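Local coordinates for protein predicted acyltransferase with acyl-CoA N-acyltransferase domain (Escherichia coli, PDB 4RS2) that binds coenzyme A and probably transfers acyl groups as a GNAT-family N-acyltransferase, and when overexpressed suppresses silencing by small RNAs, at residues D31-L34 with R35-E39; L93-E97 with K98-Q102; V174-H177 with E178-R182; A131-R135 with F136-L140. All blocks are in the same frame, centred on the assembly; numbering follows the deposited sequence. Where two conformers were deposited one is given.

Three of the four contacts line the coenzyme A pocket at successive places along the cofactor. Interaction 1 meets its pantetheine arm, interaction 2 the arm and the pyrophosphate, and interaction 4 the adenine, ribose and 3'-phosphate. Interactions 1 and 2, with centres 12 Å apart, are joined by a salt bridge from R36 NH2 to D96 OD2 of 2.7 Å and by F38 packing on strand 87-95. Interaction 2 also touches interaction 4, where L93 CD2 lies 3.7 Å from Y133 OH. Interaction 3 stands apart: its centre is about 26 Å from that of interaction 2, and the F180 side chain is about 13 Å from the cofactor.

Interaction 1: D31-L34 with R35-E39; sequences DALL and RRSFE. With COA (coenzyme A), chain C.
D31 turns its CG away from its own backbone N (chi1 -167°), while R35 sets CG beside its N (chi1 -70°) and runs extended to NE, and the two ends meet one turn apart on helix 27-37, the first helix of this GNAT fold. It is an i to i+4 salt bridge: R35 NE donates to D31 OD2 over 2.8 Å, with the oxygen close to the guanidinium plane and approached on its syn side. The carboxylate is twisted 43° against the guanidinium, and water 1 closes a second path, donating to D31 OD1 and accepting from R35 NH2. D41 gives R35 another acidic partner through NH1.

In one of its two modelled conformers, R36 has L33 CA over one face of its guanidinium, and there its charge is answered by D96. At the C-terminal end S37 folds its hydroxyl onto the preceding turn, and OG donates to L33 O at 2.7 Å. S37 N adds a second, weak bond to the same L33 O.

F38, the first residue to leave helical angles, drops its ring beside L34, CE2 lying 3.7 Å from L34 CD2. L34 O comes to the ring edge. One ring face is given to the pantetheine arm of coenzyme A, with F38 CE1 3.4 Å from C6P.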
# COMPACT_ATOMS: atom_id res chain seq x y z
N ASP A 31 3.21 -11.63 -8.25
CA ASP A 31 4.46 -12.14 -7.71
C ASP A 31 5.63 -11.79 -8.57
O ASP A 31 6.69 -11.38 -8.05
CB ASP A 31 4.38 -13.66 -7.50
CG ASP A 31 5.52 -14.21 -6.65
OD1 ASP A 31 5.39 -14.19 -5.41
OD2 ASP A 31 6.52 -14.69 -7.20
N ALA A 32 5.45 -11.87 -9.90
CA ALA A 32 6.53 -11.61 -10.82
C ALA A 32 6.87 -10.14 -10.79
O ALA A 32 8.04 -9.78 -10.82
CB ALA A 32 6.17 -12.08 -12.22
N LEU A 33 5.84 -9.30 -10.76
CA LEU A 33 6.08 -7.86 -10.64
C LEU A 33 6.87 -7.49 -9.38
O LEU A 33 7.82 -6.68 -9.42
CB LEU A 33 4.76 -7.10 -10.63
CG LEU A 33 4.86 -5.61 -10.40
CD1 LEU A 33 5.54 -4.86 -11.55
CD2 LEU A 33 3.45 -5.10 -10.17
N LEU A 34 6.50 -8.10 -8.25
CA LEU A 34 7.16 -7.78 -6.99
C LEU A 34 8.59 -8.28 -6.97
O LEU A 34 9.48 -7.59 -6.46
CB LEU A 34 6.35 -8.33 -5.79
CG LEU A 34 4.95 -7.66 -5.65
CD1 LEU A 34 4.16 -8.31 -4.55
CD2 LEU A 34 5.06 -6.17 -5.44
N ARG A 35 8.84 -9.44 -7.54
CA ARG A 35 10.21 -9.96 -7.57
C ARG A 35 11.14 -9.16 -8.44
O ARG A 35 12.35 -9.04 -8.13
CB ARG A 35 10.21 -11.41 -8.02
CG ARG A 35 9.62 -12.35 -7.00
CD ARG A 35 9.68 -13.81 -7.40
NE ARG A 35 9.16 -14.63 -6.31
CZ ARG A 35 9.89 -15.18 -5.34
NH1 ARG A 35 11.21 -15.08 -5.34
NH2 ARG A 35 9.29 -15.87 -4.38
N ARG A 36 10.60 -8.61 -9.52
CA ARG A 36 11.42 -7.85 -10.44
C ARG A 36 11.58 -6.38 -10.05
O ARG A 36 12.55 -5.76 -10.45
CB ARG A 36 10.93 -8.00 -11.89
CG ARG A 36 9.60 -7.39 -12.27
CD ARG A 36 9.36 -7.53 -13.78
NE ARG A 36 8.06 -7.01 -14.18
CZ ARG A 36 6.92 -7.72 -14.22
NH1 ARG A 36 6.90 -9.00 -13.88
NH2 ARG A 36 5.80 -7.14 -14.60
N SER A 37 10.66 -5.88 -9.21
CA SER A 37 10.61 -4.46 -8.83
C SER A 37 11.37 -4.06 -7.58
O SER A 37 11.75 -2.89 -7.45
CB SER A 37 9.17 -4.02 -8.65
OG SER A 37 8.49 -4.09 -9.88
N PHE A 38 11.61 -5.01 -6.69
CA PHE A 38 12.31 -4.76 -5.47
C PHE A 38 13.68 -5.38 -5.48
O PHE A 38 13.97 -6.24 -6.31
CB PHE A 38 11.47 -5.21 -4.26
CG PHE A 38 10.24 -4.38 -4.08
CD1 PHE A 38 10.30 -3.20 -3.38
CD2 PHE A 38 9.04 -4.74 -4.66
CE1 PHE A 38 9.19 -2.40 -3.23
CE2 PHE A 38 7.92 -3.93 -4.52
CZ PHE A 38 8.00 -2.76 -3.81
N GLU A 39 14.51 -4.92 -4.55
CA GLU A 39 15.90 -5.36 -4.43
C GLU A 39 16.02 -6.80 -3.87
O GLU A 39 17.07 -7.43 -3.99
CB GLU A 39 16.68 -4.36 -3.56
CG GLU A 39 17.00 -3.02 -4.24
CD GLU A 39 17.49 -1.91 -3.28
OE1 GLU A 39 16.93 -1.76 -2.16
OE2 GLU A 39 18.40 -1.14 -3.66
N1A COA C . 10.93 9.43 -4.75
C2A COA C . 10.12 10.52 -4.68
N3A COA C . 9.07 10.70 -5.51
C4A COA C . 8.79 9.75 -6.45
C5A COA C . 9.62 8.56 -6.58
C6A COA C . 10.74 8.44 -5.64
N6A COA C . 11.52 7.34 -5.71
N7A COA C . 9.12 7.83 -7.58
C8A COA C . 8.05 8.49 -8.06
N9A COA C . 7.88 9.64 -7.41
C1B COA C . 6.80 10.61 -7.63
C2B COA C . 6.59 11.05 -9.06
O2B COA C . 7.57 12.01 -9.48
C3B COA C . 5.19 11.58 -8.99
O3B COA C . 5.19 12.88 -8.38
P3B COA C . 3.91 13.87 -8.43
O7A COA C . 2.72 13.08 -8.93
O8A COA C . 3.76 14.44 -7.08
O9A COA C . 4.34 14.92 -9.40
C4B COA C . 4.51 10.61 -8.02
O4B COA C . 5.57 9.96 -7.29
C5B COA C . 3.66 9.58 -8.72
O5B COA C . 4.41 8.96 -9.77
P1A COA C . 3.87 7.73 -10.66
O1A COA C . 4.24 7.94 -12.09
O2A COA C . 2.46 7.48 -10.23
O3A COA C . 4.75 6.50 -10.08
P2A COA C . 6.05 5.80 -10.71
O4A COA C . 5.75 5.13 -11.99
O5A COA C . 7.23 6.75 -10.74
O6A COA C . 6.25 4.64 -9.61
CBP COA C . 7.25 3.59 -7.67
CCP COA C . 6.86 4.90 -8.34
CDP COA C . 7.94 3.87 -6.34
CEP COA C . 5.95 2.84 -7.42
CAP COA C . 8.17 2.83 -8.63
OAP COA C . 9.37 3.59 -8.91
C9P COA C . 8.56 1.45 -8.17
O9P COA C . 7.81 0.47 -8.32
N8P COA C . 9.78 1.34 -7.66
C7P COA C . 10.33 0.06 -7.26
C6P COA C . 9.87 -0.30 -5.86
C5P COA C . 10.49 0.65 -4.88
O5P COA C . 9.84 1.56 -4.39
N4P COA C . 11.76 0.43 -4.57
C3P COA C . 12.46 1.18 -3.54
C2P COA C . 13.15 0.22 -2.57
S1P COA C . 12.99 0.82 -0.86
O HOH W 1 6.43 -16.00 -4.11

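Interaction 2: L93-E97 with K98-Q102; sequences LAVDE and KYRGQ. With COA (coenzyme A), chain C.
R100 reaches back to the end of strand 87-95 and grips V95 O side-on with two nitrogens, NE at 2.8 Å and NH2 at 3.0 Å. The oxygen lies nearly in the guanidinium plane, and NH2 approaches it almost straight along the carbonyl bond. The pair of hydrogen bonds fixes the rotation of the guanidinium, which is sandwiched: E97 CA covers one face and C9P of the coenzyme A arm the other. E97 OE1 is near R100 NH1 but well out of the guanidinium plane, so only the charges interact.

The turn that brings R100 round is held by D96. Its OD1, placed by a CG anti to the backbone N (chi1 -171°), accepts from K98 N at 2.9 Å through the anti lone pair, while OD2 is taken by R36 of helix 27-37. D96 O receives Y99 N at 2.8 Å from above the carbonyl plane, and R100 N adds a weak bond to E97 O. V95 CG1 packs on CB of Y99 inside this loop.

Two backbone amides donate to the cofactor. V95 N reaches O9P of the pantetheine arm at 2.9 Å, at a nearly straight 170°. Further along the loop, G101 N, in the type II turn from Y99 to Q102, donates to the pyrophosphate oxygen O4A at 2.8 Å. This is the GNAT pyrophosphate-binding loop (R/Q-x-x-G-x-G/A, here R100 to A105), and G103 N and R106 NE also donate to coenzyme A. R100, clamping strand to loop, should add positive potential nearby.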
# COMPACT_ATOMS: atom_id res chain seq x y z
N LEU A 93 3.97 -1.22 -2.79
CA LEU A 93 3.53 -0.37 -3.87
C LEU A 93 4.55 -0.50 -4.96
O LEU A 93 5.74 -0.22 -4.75
CB LEU A 93 3.43 1.09 -3.42
CG LEU A 93 3.13 2.10 -4.53
CD1 LEU A 93 1.77 1.82 -5.12
CD2 LEU A 93 3.21 3.54 -3.99
N ALA A 94 4.12 -0.92 -6.14
CA ALA A 94 5.05 -1.14 -7.23
C ALA A 94 4.45 -0.85 -8.59
O ALA A 94 3.30 -1.17 -8.84
CB ALA A 94 5.56 -2.56 -7.19
N VAL A 95 5.27 -0.25 -9.43
CA VAL A 95 4.92 -0.07 -10.83
C VAL A 95 6.06 -0.62 -11.68
O VAL A 95 7.25 -0.35 -11.41
CB VAL A 95 4.63 1.40 -11.15
CG1 VAL A 95 4.48 1.62 -12.64
CG2 VAL A 95 3.41 1.88 -10.38
N ASP A 96 5.70 -1.42 -12.69
CA ASP A 96 6.68 -2.02 -13.60
C ASP A 96 7.54 -0.91 -14.22
O ASP A 96 7.03 0.10 -14.62
CB ASP A 96 5.98 -2.81 -14.68
CG ASP A 96 6.94 -3.63 -15.54
OD1 ASP A 96 7.89 -3.06 -16.13
OD2 ASP A 96 6.72 -4.85 -15.70
N GLU A 97 8.84 -1.14 -14.26
CA GLU A 97 9.78 -0.15 -14.78
C GLU A 97 9.34 0.39 -16.16
O GLU A 97 9.55 1.57 -16.46
CB GLU A 97 11.21 -0.73 -14.78
CG GLU A 97 12.30 0.31 -14.97
CD GLU A 97 13.70 -0.17 -14.58
OE1 GLU A 97 13.83 -1.22 -13.89
OE2 GLU A 97 14.68 0.51 -14.97
N LYS A 98 8.71 -0.45 -16.99
CA LYS A 98 8.21 -0.00 -18.32
C LYS A 98 7.10 1.05 -18.30
O LYS A 98 6.81 1.70 -19.34
CB LYS A 98 7.65 -1.18 -19.11
CG LYS A 98 8.62 -2.34 -19.33
CD LYS A 98 8.01 -3.43 -20.21
CE LYS A 98 8.87 -4.69 -20.28
NZ LYS A 98 10.32 -4.59 -20.66
N TYR A 99 6.47 1.22 -17.14
CA TYR A 99 5.37 2.13 -17.01
C TYR A 99 5.60 3.20 -15.97
O TYR A 99 4.67 3.91 -15.61
CB TYR A 99 4.10 1.34 -16.68
CG TYR A 99 3.61 0.51 -17.83
CD1 TYR A 99 4.11 -0.76 -18.08
CD2 TYR A 99 2.66 1.01 -18.70
CE1 TYR A 99 3.68 -1.50 -19.15
CE2 TYR A 99 2.20 0.27 -19.78
CZ TYR A 99 2.72 -0.98 -20.00
OH TYR A 99 2.27 -1.70 -21.08
N ARG A 100 6.84 3.38 -15.53
CA ARG A 100 7.08 4.41 -14.52
C ARG A 100 7.00 5.81 -15.07
O ARG A 100 7.25 6.05 -16.27
CB ARG A 100 8.38 4.20 -13.78
CG ARG A 100 8.27 3.03 -12.84
CD ARG A 100 9.56 2.71 -12.15
NE ARG A 100 9.41 1.41 -11.53
CZ ARG A 100 10.41 0.67 -11.07
NH1 ARG A 100 11.65 1.13 -11.12
NH2 ARG A 100 10.16 -0.52 -10.57
N GLY A 101 6.62 6.71 -14.17
CA GLY A 101 6.45 8.14 -14.45
C GLY A 101 5.18 8.48 -15.20
O GLY A 101 5.05 9.59 -15.74
N GLN A 102 4.23 7.55 -15.25
CA GLN A 102 2.96 7.76 -15.95
C GLN A 102 1.80 8.11 -15.00
O GLN A 102 0.66 8.26 -15.44
CB GLN A 102 2.58 6.52 -16.78
CG GLN A 102 3.53 6.21 -17.90
CD GLN A 102 3.10 5.03 -18.77
OE1 GLN A 102 1.95 4.57 -18.70
NE2 GLN A 102 4.04 4.50 -19.53
N1A COA C . 10.93 9.43 -4.75
C2A COA C . 10.12 10.52 -4.68
N3A COA C . 9.07 10.70 -5.51
C4A COA C . 8.79 9.75 -6.45
C5A COA C . 9.62 8.56 -6.58
C6A COA C . 10.74 8.44 -5.64
N6A COA C . 11.52 7.34 -5.71
N7A COA C . 9.12 7.83 -7.58
C8A COA C . 8.05 8.49 -8.06
N9A COA C . 7.88 9.64 -7.41
C1B COA C . 6.80 10.61 -7.63
C2B COA C . 6.59 11.05 -9.06
O2B COA C . 7.57 12.01 -9.48
C3B COA C . 5.19 11.58 -8.99
O3B COA C . 5.19 12.88 -8.38
P3B COA C . 3.91 13.87 -8.43
O7A COA C . 2.72 13.08 -8.93
O8A COA C . 3.76 14.44 -7.08
O9A COA C . 4.34 14.92 -9.40
C4B COA C . 4.51 10.61 -8.02
O4B COA C . 5.57 9.96 -7.29
C5B COA C . 3.66 9.58 -8.72
O5B COA C . 4.41 8.96 -9.77
P1A COA C . 3.87 7.73 -10.66
O1A COA C . 4.24 7.94 -12.09
O2A COA C . 2.46 7.48 -10.23
O3A COA C . 4.75 6.50 -10.08
P2A COA C . 6.05 5.80 -10.71
O4A COA C . 5.75 5.13 -11.99
O5A COA C . 7.23 6.75 -10.74
O6A COA C . 6.25 4.64 -9.61
CBP COA C . 7.25 3.59 -7.67
CCP COA C . 6.86 4.90 -8.34
CDP COA C . 7.94 3.87 -6.34
CEP COA C . 5.95 2.84 -7.42
CAP COA C . 8.17 2.83 -8.63
OAP COA C . 9.37 3.59 -8.91
C9P COA C . 8.56 1.45 -8.17
O9P COA C . 7.81 0.47 -8.32
N8P COA C . 9.78 1.34 -7.66
C7P COA C . 10.33 0.06 -7.26
C6P COA C . 9.87 -0.30 -5.86
C5P COA C . 10.49 0.65 -4.88
O5P COA C . 9.84 1.56 -4.39
N4P COA C . 11.76 0.43 -4.57
C3P COA C . 12.46 1.18 -3.54
C2P COA C . 13.15 0.22 -2.57
S1P COA C . 12.99 0.82 -0.86

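Interaction 3: V174-H177 with E178-R182; sequences VEYH and EHFNR
H177 and H179 meet first through a hydrogen bond from backbone to ring: H179 N donates to H177 ND1 at 3.0 Å, tilted 32° out of the imidazole plane. The acceptor is in place because H177 carries CG anti to its N (chi1 -173°), which swings the ring over the start of the next turn. ND1 therefore takes part here as an acceptor without a proton. H177 O accepts F180 N, also at 3.0 Å, and water 2 lies within bonding distance of H177 O and N181 OD1. R182 curls back so that NE donates to H179 O at 2.8 Å, with a weak second bond from NH1.

Among the rings, Y176 and F180 form an edge-to-face pair. Y176 CD2 stands over the centre of the F180 ring, the planes at 55° and the centroids 4.7 Å apart. H177 and H179 run side by side with their planes oblique; CE1 of H177 lies 3.4 Å from CD2 of H179, over the rim of that ring's face. E178 CG makes an off-centre CH-pi contact with the H177 ring.

H179 NE2 is hydrogen-bonded to D53, and R182 NH1 forms a salt bridge to D49; both acids are on helix 42-53. W150 meets the Y176 ring and touches F180.

The aromatic pair packs on strand 69-80, with Y176 also on V125. Strand 172-175 of the GNAT sheet is thus followed by a 3-10 turn at 178-180, begun under the H177 acceptor, and then by an inverse gamma turn centred on N181.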
# COMPACT_ATOMS: atom_id res chain seq x y z
N VAL A 174 1.35 1.29 16.49
CA VAL A 174 0.57 0.75 15.41
C VAL A 174 1.26 -0.56 15.05
O VAL A 174 2.41 -0.56 14.62
CB VAL A 174 0.56 1.70 14.19
CG1 VAL A 174 -0.19 1.05 13.04
CG2 VAL A 174 0.01 3.07 14.58
N GLU A 175 0.54 -1.67 15.20
CA GLU A 175 1.10 -2.99 14.94
C GLU A 175 0.60 -3.59 13.64
O GLU A 175 -0.61 -3.69 13.39
CB GLU A 175 0.74 -3.92 16.09
CG GLU A 175 1.64 -3.76 17.32
CD GLU A 175 2.78 -4.75 17.35
OE1 GLU A 175 3.60 -4.82 16.42
OE2 GLU A 175 2.86 -5.48 18.34
N TYR A 176 1.56 -4.00 12.80
CA TYR A 176 1.26 -4.69 11.55
C TYR A 176 1.18 -6.19 11.89
O TYR A 176 1.54 -6.64 12.98
CB TYR A 176 2.37 -4.50 10.52
CG TYR A 176 2.50 -3.16 9.83
CD1 TYR A 176 2.93 -2.04 10.51
CD2 TYR A 176 2.32 -3.05 8.47
CE1 TYR A 176 3.09 -0.81 9.86
CE2 TYR A 176 2.48 -1.85 7.80
CZ TYR A 176 2.86 -0.73 8.50
OH TYR A 176 3.07 0.47 7.90
N HIS A 177 0.68 -6.97 10.94
CA HIS A 177 0.65 -8.40 11.11
C HIS A 177 2.08 -8.93 11.21
O HIS A 177 3.03 -8.33 10.66
CB HIS A 177 -0.02 -9.00 9.92
CG HIS A 177 -0.26 -10.45 10.06
ND1 HIS A 177 0.61 -11.40 9.59
CD2 HIS A 177 -1.26 -11.13 10.68
CE1 HIS A 177 0.15 -12.60 9.87
NE2 HIS A 177 -0.98 -12.46 10.54
N GLU A 178 2.27 -10.03 11.90
CA GLU A 178 3.62 -10.57 12.09
C GLU A 178 4.34 -10.93 10.80
O GLU A 178 5.56 -11.02 10.80
CB GLU A 178 3.58 -11.75 13.03
CG GLU A 178 2.79 -12.93 12.50
CD GLU A 178 2.64 -14.01 13.52
OE1 GLU A 178 3.65 -14.69 13.78
OE2 GLU A 178 1.53 -14.16 14.05
N HIS A 179 3.62 -11.12 9.69
CA HIS A 179 4.27 -11.42 8.42
C HIS A 179 5.19 -10.29 7.98
O HIS A 179 6.08 -10.49 7.15
CB HIS A 179 3.27 -11.70 7.28
CG HIS A 179 2.60 -13.03 7.39
ND1 HIS A 179 3.19 -14.13 7.97
CD2 HIS A 179 1.42 -13.46 6.89
CE1 HIS A 179 2.38 -15.16 7.88
NE2 HIS A 179 1.29 -14.78 7.24
N PHE A 180 5.02 -9.11 8.57
CA PHE A 180 5.91 -7.97 8.26
C PHE A 180 7.27 -8.01 8.97
O PHE A 180 8.14 -7.17 8.68
CB PHE A 180 5.21 -6.64 8.57
CG PHE A 180 4.25 -6.20 7.50
CD1 PHE A 180 2.97 -6.72 7.45
CD2 PHE A 180 4.63 -5.29 6.53
CE1 PHE A 180 2.10 -6.33 6.49
CE2 PHE A 180 3.76 -4.90 5.55
CZ PHE A 180 2.48 -5.42 5.54
N ASN A 181 7.44 -8.95 9.89
CA ASN A 181 8.69 -9.04 10.66
C ASN A 181 9.72 -9.88 9.94
O ASN A 181 10.33 -10.78 10.52
CB ASN A 181 8.38 -9.63 12.03
CG ASN A 181 7.42 -8.76 12.83
OD1 ASN A 181 7.32 -7.55 12.58
ND2 ASN A 181 6.68 -9.35 13.74
N ARG A 182 9.89 -9.59 8.67
CA ARG A 182 10.87 -10.25 7.83
C ARG A 182 11.84 -9.15 7.42
O ARG A 182 11.48 -7.97 7.43
CB ARG A 182 10.22 -10.89 6.59
CG ARG A 182 9.56 -9.91 5.66
CD ARG A 182 8.87 -10.67 4.56
NE ARG A 182 7.70 -11.36 5.10
CZ ARG A 182 7.31 -12.60 4.82
NH1 ARG A 182 6.20 -13.05 5.37
NH2 ARG A 182 8.03 -13.41 4.04
O HOH W 2 4.79 -6.77 12.45

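Interaction 4: A131-R135 with F136-L140; sequences ALYSR and FGFEL. With COA (coenzyme A), chain C.
L132 and Y133 near the end of helix 130-133 meet F136 and F138 round a Schellman motif. G137, with positive phi, is its C-prime residue: F138 N reaches Y133 O at 3.3 Å and G137 N reaches S134 O at 3.1 Å. Y133 O also takes F136 N, the two donors arriving from opposite faces of the carbonyl plane.

In F136, CB lies beside Y133 O, and with chi1 at -47° the ring is carried back toward L132 and Y133. CG and CD1 lie against R135 C, and CE1 meets C5B and C4B of coenzyme A. CD2 meets Y133 CD1 at 4.0 Å, CE2 meets L132 CD1 at 3.8 Å, and CZ touches that same methyl as well as C5B, which comes in at the ring edge. One ring face is covered by L132 O and R135 CB. R106 and V109 of helix 104-118 also touch it, so the phenyl is a wedge between two helices and the cofactor's ribose.

F138 turns into the sheet, offering its face to the edge of the Y133 ring, with planes 78° apart. H160 meets it edge-to-face.

L132 CD1 also touches the ribose oxygen O4B. R135, in the 3-10 turn, has weak bonds from NE to A131 O and to N3A, and its NH1 donates to the 3'-phosphate oxygen O8A at 3.0 Å, 151° at the hydrogen.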
# COMPACT_ATOMS: atom_id res chain seq x y z
N ALA A 131 9.38 11.80 0.85
CA ALA A 131 9.44 12.56 -0.40
C ALA A 131 8.52 11.92 -1.44
O ALA A 131 8.08 12.57 -2.39
CB ALA A 131 10.87 12.65 -0.90
N LEU A 132 8.22 10.63 -1.27
CA LEU A 132 7.25 9.99 -2.13
C LEU A 132 5.85 10.14 -1.53
O LEU A 132 4.95 10.73 -2.15
CB LEU A 132 7.60 8.52 -2.30
CG LEU A 132 6.58 7.61 -2.97
CD1 LEU A 132 6.31 8.10 -4.36
CD2 LEU A 132 7.03 6.18 -2.99
N TYR A 133 5.65 9.60 -0.33
CA TYR A 133 4.29 9.53 0.23
C TYR A 133 3.63 10.83 0.60
O TYR A 133 2.41 10.93 0.60
CB TYR A 133 4.21 8.48 1.37
CG TYR A 133 4.49 7.12 0.80
CD1 TYR A 133 3.52 6.45 0.08
CD2 TYR A 133 5.76 6.55 0.90
CE1 TYR A 133 3.80 5.22 -0.49
CE2 TYR A 133 6.03 5.31 0.36
CZ TYR A 133 5.05 4.66 -0.36
OH TYR A 133 5.31 3.43 -0.95
N SER A 134 4.41 11.86 0.92
CA SER A 134 3.80 13.14 1.20
C SER A 134 3.00 13.67 -0.01
O SER A 134 2.06 14.45 0.14
CB SER A 134 4.84 14.16 1.63
OG SER A 134 5.77 14.51 0.61
N ARG A 135 3.40 13.23 -1.21
CA ARG A 135 2.74 13.66 -2.45
C ARG A 135 1.32 13.21 -2.53
O ARG A 135 0.52 13.79 -3.25
CB ARG A 135 3.49 13.08 -3.66
CG ARG A 135 4.91 13.54 -3.77
CD ARG A 135 5.59 12.80 -4.89
NE ARG A 135 6.99 13.20 -5.00
CZ ARG A 135 7.42 14.29 -5.60
NH1 ARG A 135 6.56 15.12 -6.16
NH2 ARG A 135 8.71 14.57 -5.62
N PHE A 136 1.02 12.15 -1.78
CA PHE A 136 -0.30 11.54 -1.80
C PHE A 136 -1.10 11.90 -0.54
O PHE A 136 -2.13 11.31 -0.27
CB PHE A 136 -0.17 10.03 -1.93
CG PHE A 136 0.80 9.57 -3.00
CD1 PHE A 136 0.81 10.16 -4.27
CD2 PHE A 136 1.66 8.51 -2.77
CE1 PHE A 136 1.68 9.73 -5.26
CE2 PHE A 136 2.54 8.08 -3.75
CZ PHE A 136 2.54 8.69 -5.01
N GLY A 137 -0.59 12.83 0.24
CA GLY A 137 -1.33 13.27 1.40
C GLY A 137 -0.93 12.67 2.72
O GLY A 137 -1.46 13.05 3.74
N PHE A 138 0.07 11.82 2.73
CA PHE A 138 0.52 11.22 3.97
C PHE A 138 1.27 12.23 4.82
O PHE A 138 2.01 13.08 4.30
CB PHE A 138 1.41 10.00 3.71
CG PHE A 138 0.66 8.76 3.33
CD1 PHE A 138 0.21 8.59 2.03
CD2 PHE A 138 0.36 7.80 4.27
CE1 PHE A 138 -0.51 7.48 1.67
CE2 PHE A 138 -0.37 6.70 3.92
CZ PHE A 138 -0.83 6.54 2.61
N GLU A 139 1.08 12.13 6.13
CA GLU A 139 1.76 13.00 7.08
C GLU A 139 2.67 12.16 7.97
O GLU A 139 2.47 10.96 8.09
CB GLU A 139 0.72 13.68 7.96
CG GLU A 139 -0.15 14.67 7.23
CD GLU A 139 -1.39 15.01 8.00
OE1 GLU A 139 -1.85 14.18 8.85
OE2 GLU A 139 -1.92 16.10 7.75
N LEU A 140 3.66 12.79 8.60
CA LEU A 140 4.56 12.04 9.50
C LEU A 140 3.78 11.56 10.71
O LEU A 140 3.12 12.33 11.40
CB LEU A 140 5.74 12.90 9.95
CG LEU A 140 6.91 12.92 9.01
CD1 LEU A 140 7.92 13.93 9.56
CD2 LEU A 140 7.52 11.53 8.93
N1A COA C . 10.93 9.43 -4.75
C2A COA C . 10.12 10.52 -4.68
N3A COA C . 9.07 10.70 -5.51
C4A COA C . 8.79 9.75 -6.45
C5A COA C . 9.62 8.56 -6.58
C6A COA C . 10.74 8.44 -5.64
N6A COA C . 11.52 7.34 -5.71
N7A COA C . 9.12 7.83 -7.58
C8A COA C . 8.05 8.49 -8.06
N9A COA C . 7.88 9.64 -7.41
C1B COA C . 6.80 10.61 -7.63
C2B COA C . 6.59 11.05 -9.06
O2B COA C . 7.57 12.01 -9.48
C3B COA C . 5.19 11.58 -8.99
O3B COA C . 5.19 12.88 -8.38
P3B COA C . 3.91 13.87 -8.43
O7A COA C . 2.72 13.08 -8.93
O8A COA C . 3.76 14.44 -7.08
O9A COA C . 4.34 14.92 -9.40
C4B COA C . 4.51 10.61 -8.02
O4B COA C . 5.57 9.96 -7.29
C5B COA C . 3.66 9.58 -8.72
O5B COA C . 4.41 8.96 -9.77
P1A COA C . 3.87 7.73 -10.66
O1A COA C . 4.24 7.94 -12.09
O2A COA C . 2.46 7.48 -10.23
O3A COA C . 4.75 6.50 -10.08
P2A COA C . 6.05 5.80 -10.71
O4A COA C . 5.75 5.13 -11.99
O5A COA C . 7.23 6.75 -10.74
O6A COA C . 6.25 4.64 -9.61
CBP COA C . 7.25 3.59 -7.67
CCP COA C . 6.86 4.90 -8.34
CDP COA C . 7.94 3.87 -6.34
CEP COA C . 5.95 2.84 -7.42
CAP COA C . 8.17 2.83 -8.63
OAP COA C . 9.37 3.59 -8.91
C9P COA C . 8.56 1.45 -8.17
O9P COA C . 7.81 0.47 -8.32
N8P COA C . 9.78 1.34 -7.66
C7P COA C . 10.33 0.06 -7.26
C6P COA C . 9.87 -0.30 -5.86
C5P COA C . 10.49 0.65 -4.88
O5P COA C . 9.84 1.56 -4.39
N4P COA C . 11.76 0.43 -4.57
C3P COA C . 12.46 1.18 -3.54
C2P COA C . 13.15 0.22 -2.57
S1P COA C . 12.99 0.82 -0.86